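Local coordinates for chitinase A (Cycas revoluta, PDB 4MNK), which probably hydrolyses chitin as a class V plant chitinase of glycosyl hydrolase family 18, and binds N-acetylglucosamine oligomers, at residues Ala36-Pro41 and Gln97-Ser102. Numbering follows the deposited sequence.
Sequences AELNAP and QRFVKS
Leu38 sets its branch point, CG, against the edge of the Phe99 ring, 4.2 Å from CE1 and close to the ring plane, so this is an edge contact and not packing over the aromatic face. It belongs to the TIM barrel of family 18: Leu38 follows strand 30-36 in the loop that leads to helix 52-63, and Phe99 is carried by helix 93-110 on the outside of the barrel. The contact is light, with 116 Å² buried in all, and the backbones stay apart, the CA atoms of Leu38 and Phe99 being 7.7 Å from each other. With CG anti to the backbone N (chi1 176°), Phe99 brings its ring end closer to the loop than its CB direction alone would suggest. Ile75 of strand 70-77 touches both side chains, while Phe86 and Leu89 of helix 80-90 meet Leu38 and Phe99 respectively, which makes the pair part of an apolar layer between strand and helices.

A polar link lies at the more open margin. Arg98 NH2 donates to Pro41 O at 3.3 Å, a long and bent bond (N-H...O 143°) that nevertheless arrives in the carbonyl plane. The arginine chain bends at chi3 (-61°), turning the guanidinium toward the loop, where NE bonds to Thr42 O. Two successive carbonyls, following a cis peptide before Pro41, are thus held by one guanidinium. A leucine in its place would probably leave Pro41 O and Thr42 O without these donors and let this turn of the loop move more freely. Ser102 OG, which also accepts from Val45 N, donates to Arg98 O at 2.8 Å, approaching from the face opposite the helical Ser102 N.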
loop_
_atom_site.group_PDB
_atom_site.type_symbol
_atom_site.label_atom_id
_atom_site.label_comp_id
_atom_site.label_asym_id
_atom_site.label_seq_id
_atom_site.Cartn_x
_atom_site.Cartn_y
_atom_site.Cartn_z
ATOM N N ALA A 36 9.380 -4.494 8.460
ATOM C CA ALA A 36 9.858 -5.132 9.679
ATOM C C ALA A 36 8.997 -6.372 9.920
ATOM O O ALA A 36 7.832 -6.419 9.505
ATOM C CB ALA A 36 9.761 -4.178 10.847
ATOM N N GLU A 37 9.575 -7.368 10.588
ATOM C CA GLU A 37 8.885 -8.629 10.857
ATOM C C GLU A 37 8.384 -8.697 12.299
ATOM O O GLU A 37 8.943 -8.055 13.193
ATOM C CB GLU A 37 9.794 -9.821 10.538
ATOM C CG GLU A 37 10.995 -9.954 11.453
ATOM C CD GLU A 37 11.943 -11.057 11.021
ATOM O OE1 GLU A 37 12.524 -11.718 11.903
ATOM O OE2 GLU A 37 12.104 -11.265 9.799
ATOM N N LEU A 38 7.323 -9.474 12.513
ATOM C CA LEU A 38 6.707 -9.609 13.834
ATOM C C LEU A 38 7.562 -10.412 14.806
ATOM O O LEU A 38 7.529 -10.162 16.009
ATOM C CB LEU A 38 5.307 -10.219 13.717
ATOM C CG LEU A 38 4.176 -9.247 13.354
ATOM C CD1 LEU A 38 4.231 -8.812 11.893
ATOM C CD2 LEU A 38 2.819 -9.854 13.670
ATOM N N ASN A 39 8.328 -11.366 14.275
ATOM C CA ASN A 39 9.256 -12.171 15.075
ATOM C C ASN A 39 8.559 -12.941 16.207
ATOM O O ASN A 39 8.911 -12.808 17.384
ATOM C CB ASN A 39 10.410 -11.295 15.601
ATOM C CG ASN A 39 11.509 -12.096 16.288
ATOM O OD1 ASN A 39 11.719 -13.276 15.997
ATOM N ND2 ASN A 39 12.218 -11.450 17.204
ATOM N N ALA A 40 7.554 -13.733 15.836
ATOM C CA ALA A 40 6.944 -14.698 16.749
ATOM C C ALA A 40 8.011 -15.708 17.191
ATOM O O ALA A 40 8.915 -16.013 16.412
ATOM C CB ALA A 40 5.792 -15.412 16.061
ATOM N N PRO A 41 7.913 -16.236 18.432
ATOM C CA PRO A 41 6.872 -16.033 19.444
ATOM C C PRO A 41 7.115 -14.891 20.440
ATOM O O PRO A 41 6.208 -14.551 21.202
ATOM C CB PRO A 41 6.865 -17.372 20.186
ATOM C CG PRO A 41 8.287 -17.810 20.139
ATOM C CD PRO A 41 8.862 -17.290 18.844
ATOM N N GLN A 97 2.034 -6.389 24.592
ATOM C CA GLN A 97 2.909 -5.477 25.330
ATOM C C GLN A 97 4.332 -5.489 24.761
ATOM O O GLN A 97 4.938 -4.431 24.568
ATOM C CB GLN A 97 2.908 -5.826 26.823
ATOM C CG GLN A 97 3.497 -4.753 27.739
ATOM C CD GLN A 97 3.147 -4.969 29.208
ATOM O OE1 GLN A 97 2.566 -5.991 29.584
ATOM N NE2 GLN A 97 3.500 -3.998 30.045
ATOM N N ARG A 98 4.853 -6.684 24.483
ATOM C CA ARG A 98 6.191 -6.831 23.911
ATOM C C ARG A 98 6.268 -6.216 22.513
ATOM O O ARG A 98 7.250 -5.551 22.181
ATOM C CB ARG A 98 6.627 -8.302 23.883
ATOM C CG ARG A 98 6.727 -8.948 25.266
ATOM C CD ARG A 98 7.473 -10.274 25.235
ATOM N NE ARG A 98 6.823 -11.273 24.386
ATOM C CZ ARG A 98 5.844 -12.085 24.776
ATOM N NH1 ARG A 98 5.370 -12.028 26.015
ATOM N NH2 ARG A 98 5.332 -12.958 23.919
ATOM N N PHE A 99 5.223 -6.429 21.713
ATOM C CA PHE A 99 5.126 -5.866 20.367
ATOM C C PHE A 99 5.129 -4.341 20.407
ATOM O O PHE A 99 5.852 -3.695 19.653
ATOM C CB PHE A 99 3.859 -6.369 19.668
ATOM C CG PHE A 99 3.623 -5.763 18.305
ATOM C CD1 PHE A 99 4.007 -6.442 17.152
ATOM C CD2 PHE A 99 3.003 -4.524 18.169
ATOM C CE1 PHE A 99 3.784 -5.894 15.886
ATOM C CE2 PHE A 99 2.779 -3.966 16.907
ATOM C CZ PHE A 99 3.173 -4.655 15.768
ATOM N N VAL A 100 4.308 -3.774 21.286
ATOM C CA VAL A 100 4.162 -2.325 21.380
ATOM C C VAL A 100 5.487 -1.667 21.779
ATOM O O VAL A 100 5.928 -0.707 21.136
ATOM C CB VAL A 100 3.003 -1.948 22.337
ATOM C CG1 VAL A 100 3.076 -0.493 22.745
ATOM C CG2 VAL A 100 1.661 -2.249 21.678
ATOM N N LYS A 101 6.131 -2.210 22.811
ATOM C CA LYS A 101 7.404 -1.685 23.304
ATOM C C LYS A 101 8.503 -1.788 22.244
ATOM O O LYS A 101 9.235 -0.822 22.003
ATOM C CB LYS A 101 7.825 -2.413 24.583
ATOM C CG LYS A 101 9.120 -1.907 25.205
ATOM C CD LYS A 101 9.477 -2.708 26.451
ATOM C CE LYS A 101 10.753 -2.195 27.101
ATOM N NZ LYS A 101 10.585 -0.835 27.687
ATOM N N SER A 102 8.617 -2.957 21.615
ATOM C CA SER A 102 9.673 -3.195 20.632
ATOM C C SER A 102 9.481 -2.422 19.322
ATOM O O SER A 102 10.463 -2.029 18.696
ATOM C CB SER A 102 9.863 -4.689 20.359
ATOM O OG SER A 102 8.712 -5.256 19.761
#